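Local coordinates for protein putative aminopeptidase (Leishmania major, PDB 5NTH) that probably acts as a manganese-dependent M17 metalloaminopeptidase that removes residues from the N-terminus of peptides, at residues Ala432-Ser437 / Lys443-Ala448; Ala439-Asp444 / Arg505-His510. All blocks are in the same frame, centred on the assembly; numbering follows the deposited sequence.

Both contacts are buried, purely apolar patches on one face of the mixed sheet of the M17 catalytic domain, away from the manganese and actinonin sites. Helix 439-452 serves both, and their centres lie about 7 Å apart. Contact 1 sets the second turn of the helix on strand 432-436, where a methionine and an isoleucine meet one valine. Contact 2 sets its first turn on the start of strand 508-512, farther from the centre of the chain (about 19 against 15 Å between centres), where a methyl meets a proline and a valine. The two strands are antiparallel neighbours, tied by Tyr435 N to His510 O (2.8 Å), and Met445 CE touches Val509 CG1 at 3.6 Å.

Contact 1: residues Ala432-Ser437 / Lys443-Ala448; sequences AGVYAS and KDMISA
Val434 sends one methyl, CG2, into the fork between Met445 and Ile446 on the facing helix. CG2 is 4.2 Å from Met445 CG and also 4.2 Å from Ile446 CD1, so two consecutive helix residues straddle one branch of the valine. Both partners cross the valine at a slant rather than lying alongside it, and they differ in how they get there. Met445 starts out toward the strand and touches with its CG methylene; CG stands anti to the backbone N (chi1 -169°), and bends at the next two torsions carry the sulfur and CE away from Val434 and toward Val509 of strand 508-512. CB of Ile446 is directed along the flank of the helix, and it is the outer end of the chain, through CG1 to CD1, that turns back to the strand. The strand and helix are the first two elements of a beta-alpha-beta unit, 432-436, 439-452 and 456-458, in the catalytic domain, and the valine projects from the sheet face that the helix covers. At the closest backbone approach, Val434 CA and Met445 CA are 7.9 Å apart, and the separation is bridged by side chains alone. Tyr435, next along the strand, takes its ring to the other face, where it meets helix 488-497. Met445 also packs on Phe534 of helix 528-536. On the exposed flank of the helix, Ser447 folds its hydroxyl back to Lys443 O (OG to O 3.1 Å), which also accepts Ser447 N from the opposite face of its carbonyl plane.

Contact 2: residues Ala439-Asp444 / Arg505-His510; sequences AEAEKD and RGPFVH
Ala441 presses its single methyl against two side chains of the 505-510 segment. CB lies 3.8 Å from Pro507 CB and 3.9 Å from Val509 CG2, with Pro507 CG a little farther at 4.1 Å. The proline therefore offers the CB-CG edge of its ring, while the valine contributes one branch. Residues 507 and 509 alternate with Phe508 along the chain, so their CB atoms face the helix while that of Phe508 is directed away from it. In Val509, CG1 is anti to the backbone N (chi1 -175°), which sets CG2 beside that N and within touch of the alanine. The small alanine side chain is matched by a near approach of the backbones: Ala441 CA and Pro507 CA are 6.7 Å apart. These residues place the first turn of helix 439-452 over the entry to strand 508-512, which lies between strands 412-417 and 432-436 in the mixed sheet of the M17 catalytic domain. Farther out, Asp438 OD1 accepts Ala441 N, with a weaker bond from Glu440 N; this is an N-cap that fixes the start of the helix, and Pro507 also packs on Asp438. Ser437 OG bonds to Phe508 N, tying the turn before the helix to the incoming strand. Along that strand's other edge, toward strand 412-417, backbone bonds to Leu413 and Asp415 hold Val509 in place, and its side chain also meets Val434 of strand 432-436. Phe508 fills the other face of the sheet against Val496 and Glu497 of helix 488-497. Glu442, whose side chain touches Ala436, forms a salt bridge through OE1 with Arg110 of a second subunit.

Contact 1: residues Ala432-Ser437 / Lys443-Ala448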
loop_
_atom_site.group_PDB
_atom_site.type_symbol
_atom_site.label_atom_id
_atom_site.label_comp_id
_atom_site.label_asym_id
_atom_site.label_seq_id
_atom_site.Cartn_x
_atom_site.Cartn_y
_atom_site.Cartn_z
ATOM N N ALA A 432 16.898 -10.652 22.752
ATOM C CA ALA A 432 16.703 -9.248 22.967
ATOM C C ALA A 432 17.910 -8.456 22.436
ATOM O O ALA A 432 19.003 -8.989 22.225
ATOM C CB ALA A 432 16.504 -8.963 24.439
ATOM N N GLY A 433 17.675 -7.169 22.205
ATOM C CA GLY A 433 18.712 -6.208 21.805
ATOM C C GLY A 433 19.170 -5.410 23.000
ATOM O O GLY A 433 18.342 -4.832 23.701
ATOM N N VAL A 434 20.472 -5.424 23.261
ATOM C CA VAL A 434 21.018 -4.724 24.396
ATOM C C VAL A 434 21.822 -3.538 23.890
ATOM O O VAL A 434 22.735 -3.673 23.070
ATOM C CB VAL A 434 21.900 -5.624 25.257
ATOM C CG1 VAL A 434 22.479 -4.829 26.425
ATOM C CG2 VAL A 434 21.105 -6.807 25.775
ATOM N N TYR A 435 21.448 -2.374 24.395
ATOM C CA TYR A 435 22.059 -1.108 24.048
ATOM C C TYR A 435 22.655 -0.613 25.333
ATOM O O TYR A 435 21.931 -0.220 26.248
ATOM C CB TYR A 435 21.023 -0.120 23.542
ATOM C CG TYR A 435 21.534 1.304 23.373
ATOM C CD1 TYR A 435 22.202 1.708 22.210
ATOM C CD2 TYR A 435 21.300 2.250 24.355
ATOM C CE1 TYR A 435 22.625 2.997 22.051
ATOM C CE2 TYR A 435 21.724 3.551 24.208
ATOM C CZ TYR A 435 22.387 3.925 23.061
ATOM O OH TYR A 435 22.798 5.236 22.965
ATOM N N ALA A 436 23.975 -0.633 25.397
ATOM C CA ALA A 436 24.658 -0.540 26.668
ATOM C C ALA A 436 25.776 0.458 26.619
ATOM O O ALA A 436 26.643 0.340 25.764
ATOM C CB ALA A 436 25.211 -1.906 27.021
ATOM N N SER A 437 25.783 1.382 27.580
ATOM C CA SER A 437 26.822 2.441 27.671
ATOM C C SER A 437 28.153 2.019 28.282
ATOM O O SER A 437 28.989 2.858 28.496
ATOM C CB SER A 437 26.314 3.586 28.542
ATOM O OG SER A 437 26.146 3.099 29.866
ATOM N N LYS A 443 28.768 -7.152 27.986
ATOM C CA LYS A 443 29.235 -8.541 28.131
ATOM C C LYS A 443 28.510 -9.308 29.226
ATOM O O LYS A 443 28.190 -10.491 29.044
ATOM C CB LYS A 443 30.718 -8.582 28.476
ATOM C CG LYS A 443 31.650 -8.506 27.285
ATOM C CD LYS A 443 33.085 -8.181 27.761
ATOM C CE LYS A 443 34.030 -7.749 26.642
ATOM N NZ LYS A 443 33.342 -6.874 25.646
ATOM N N ASP A 444 28.293 -8.641 30.365
ATOM C CA ASP A 444 27.662 -9.261 31.541
ATOM C C ASP A 444 26.185 -9.592 31.356
ATOM O O ASP A 444 25.687 -10.577 31.890
ATOM C CB ASP A 444 27.781 -8.365 32.777
ATOM C CG ASP A 444 29.209 -8.347 33.399
ATOM O OD1 ASP A 444 30.117 -9.179 33.043
ATOM O OD2 ASP A 444 29.391 -7.449 34.272
ATOM N N MET A 445 25.480 -8.736 30.648
ATOM C CA MET A 445 24.109 -8.980 30.333
ATOM C C MET A 445 24.031 -10.108 29.306
ATOM O O MET A 445 23.211 -10.981 29.455
ATOM C CB MET A 445 23.444 -7.709 29.847
ATOM C CG MET A 445 21.942 -7.821 29.743
ATOM S SD MET A 445 21.065 -8.058 31.306
ATOM C CE MET A 445 21.130 -6.457 32.086
ATOM N N ILE A 446 24.918 -10.125 28.310
ATOM C CA ILE A 446 24.937 -11.227 27.334
ATOM C C ILE A 446 25.096 -12.554 28.058
ATOM O O ILE A 446 24.368 -13.515 27.807
ATOM C CB ILE A 446 26.035 -11.047 26.266
ATOM C CG1 ILE A 446 25.803 -9.778 25.435
ATOM C CG2 ILE A 446 26.129 -12.219 25.307
ATOM C CD1 ILE A 446 24.377 -9.339 25.216
ATOM N N SER A 447 26.037 -12.576 28.983
ATOM C CA SER A 447 26.302 -13.764 29.783
ATOM C C SER A 447 25.188 -14.174 30.700
ATOM O O SER A 447 25.027 -15.364 30.932
ATOM C CB SER A 447 27.544 -13.552 30.629
ATOM O OG SER A 447 28.645 -13.475 29.755
ATOM N N ALA A 448 24.451 -13.226 31.263
ATOM C CA ALA A 448 23.350 -13.613 32.119
ATOM C C ALA A 448 22.239 -14.204 31.243
ATOM O O ALA A 448 21.515 -15.086 31.654
ATOM C CB ALA A 448 22.866 -12.439 32.926
#

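Contact 2: residues Ala439-Asp444 / Arg505-His510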
loop_
_atom_site.group_PDB
_atom_site.type_symbol
_atom_site.label_atom_id
_atom_site.label_comp_id
_atom_site.label_asym_id
_atom_site.label_seq_id
_atom_site.Cartn_x
_atom_site.Cartn_y
_atom_site.Cartn_z
ATOM N N ALA A 439 30.930 -1.330 28.021
ATOM C CA ALA A 439 31.264 -2.607 27.370
ATOM C C ALA A 439 31.231 -3.803 28.340
ATOM O O ALA A 439 30.895 -4.931 27.942
ATOM C CB ALA A 439 32.639 -2.507 26.701
ATOM N N GLU A 440 31.595 -3.554 29.599
ATOM C CA GLU A 440 31.623 -4.611 30.611
ATOM C C GLU A 440 30.178 -4.996 30.984
ATOM O O GLU A 440 29.849 -6.164 31.098
ATOM C CB GLU A 440 32.460 -4.200 31.840
ATOM N N ALA A 441 29.314 -4.008 31.144
ATOM C CA ALA A 441 27.915 -4.285 31.438
ATOM C C ALA A 441 27.177 -4.972 30.247
ATOM O O ALA A 441 26.310 -5.791 30.458
ATOM C CB ALA A 441 27.210 -3.008 31.887
ATOM N N GLU A 442 27.552 -4.652 29.018
ATOM C CA GLU A 442 27.083 -5.363 27.836
ATOM C C GLU A 442 27.474 -6.847 27.894
ATOM O O GLU A 442 26.602 -7.701 27.864
ATOM C CB GLU A 442 27.673 -4.705 26.596
ATOM C CG GLU A 442 27.266 -5.266 25.248
ATOM C CD GLU A 442 27.911 -4.491 24.094
ATOM O OE1 GLU A 442 27.552 -3.310 23.901
ATOM O OE2 GLU A 442 28.765 -5.053 23.369
ATOM N N LYS A 443 28.768 -7.152 27.986
ATOM C CA LYS A 443 29.235 -8.541 28.131
ATOM C C LYS A 443 28.510 -9.308 29.226
ATOM O O LYS A 443 28.190 -10.491 29.044
ATOM C CB LYS A 443 30.718 -8.582 28.476
ATOM C CG LYS A 443 31.650 -8.506 27.285
ATOM C CD LYS A 443 33.085 -8.181 27.761
ATOM C CE LYS A 443 34.030 -7.749 26.642
ATOM N NZ LYS A 443 33.342 -6.874 25.646
ATOM N N ASP A 444 28.293 -8.641 30.365
ATOM C CA ASP A 444 27.662 -9.261 31.541
ATOM C C ASP A 444 26.185 -9.592 31.356
ATOM O O ASP A 444 25.687 -10.577 31.890
ATOM C CB ASP A 444 27.781 -8.365 32.777
ATOM C CG ASP A 444 29.209 -8.347 33.399
ATOM O OD1 ASP A 444 30.117 -9.179 33.043
ATOM O OD2 ASP A 444 29.391 -7.449 34.272
ATOM N N ARG A 505 26.005 8.144 37.229
ATOM C CA ARG A 505 27.315 8.045 36.569
ATOM C C ARG A 505 27.722 6.615 36.089
ATOM O O ARG A 505 28.657 6.477 35.295
ATOM C CB ARG A 505 28.382 8.672 37.498
ATOM N N GLY A 506 27.027 5.567 36.537
ATOM C CA GLY A 506 27.332 4.182 36.105
ATOM C C GLY A 506 26.545 3.695 34.877
ATOM O O GLY A 506 25.786 4.438 34.278
ATOM N N PRO A 507 26.702 2.423 34.502
ATOM C CA PRO A 507 26.156 1.941 33.255
ATOM C C PRO A 507 24.636 2.018 33.109
ATOM O O PRO A 507 23.878 1.805 34.072
ATOM C CB PRO A 507 26.564 0.466 33.252
ATOM C CG PRO A 507 27.679 0.374 34.203
ATOM C CD PRO A 507 27.275 1.319 35.277
ATOM N N PHE A 508 24.223 2.292 31.878
ATOM C CA PHE A 508 22.835 2.228 31.474
ATOM C C PHE A 508 22.722 1.069 30.500
ATOM O O PHE A 508 23.422 1.063 29.472
ATOM C CB PHE A 508 22.476 3.532 30.784
ATOM C CG PHE A 508 21.147 3.520 30.105
ATOM C CD1 PHE A 508 19.983 3.595 30.848
ATOM C CD2 PHE A 508 21.066 3.448 28.724
ATOM C CE1 PHE A 508 18.756 3.587 30.232
ATOM C CE2 PHE A 508 19.844 3.457 28.098
ATOM C CZ PHE A 508 18.686 3.530 28.856
ATOM N N VAL A 509 21.872 0.096 30.841
ATOM C CA VAL A 509 21.702 -1.135 30.052
ATOM C C VAL A 509 20.274 -1.235 29.639
ATOM O O VAL A 509 19.405 -1.474 30.471
ATOM C CB VAL A 509 22.017 -2.412 30.843
ATOM C CG1 VAL A 509 21.952 -3.646 29.957
ATOM C CG2 VAL A 509 23.399 -2.301 31.448
ATOM N N HIS A 510 20.065 -1.075 28.337
ATOM C CA HIS A 510 18.746 -1.068 27.739
ATOM C C HIS A 510 18.490 -2.373 27.053
ATOM O O HIS A 510 19.236 -2.727 26.153
ATOM C CB HIS A 510 18.682 0.040 26.736
ATOM C CG HIS A 510 17.399 0.106 25.974
ATOM N ND1 HIS A 510 16.282 0.753 26.451
ATOM C CD2 HIS A 510 17.077 -0.335 24.741
ATOM C CE1 HIS A 510 15.317 0.682 25.558
ATOM N NE2 HIS A 510 15.778 0.036 24.506
#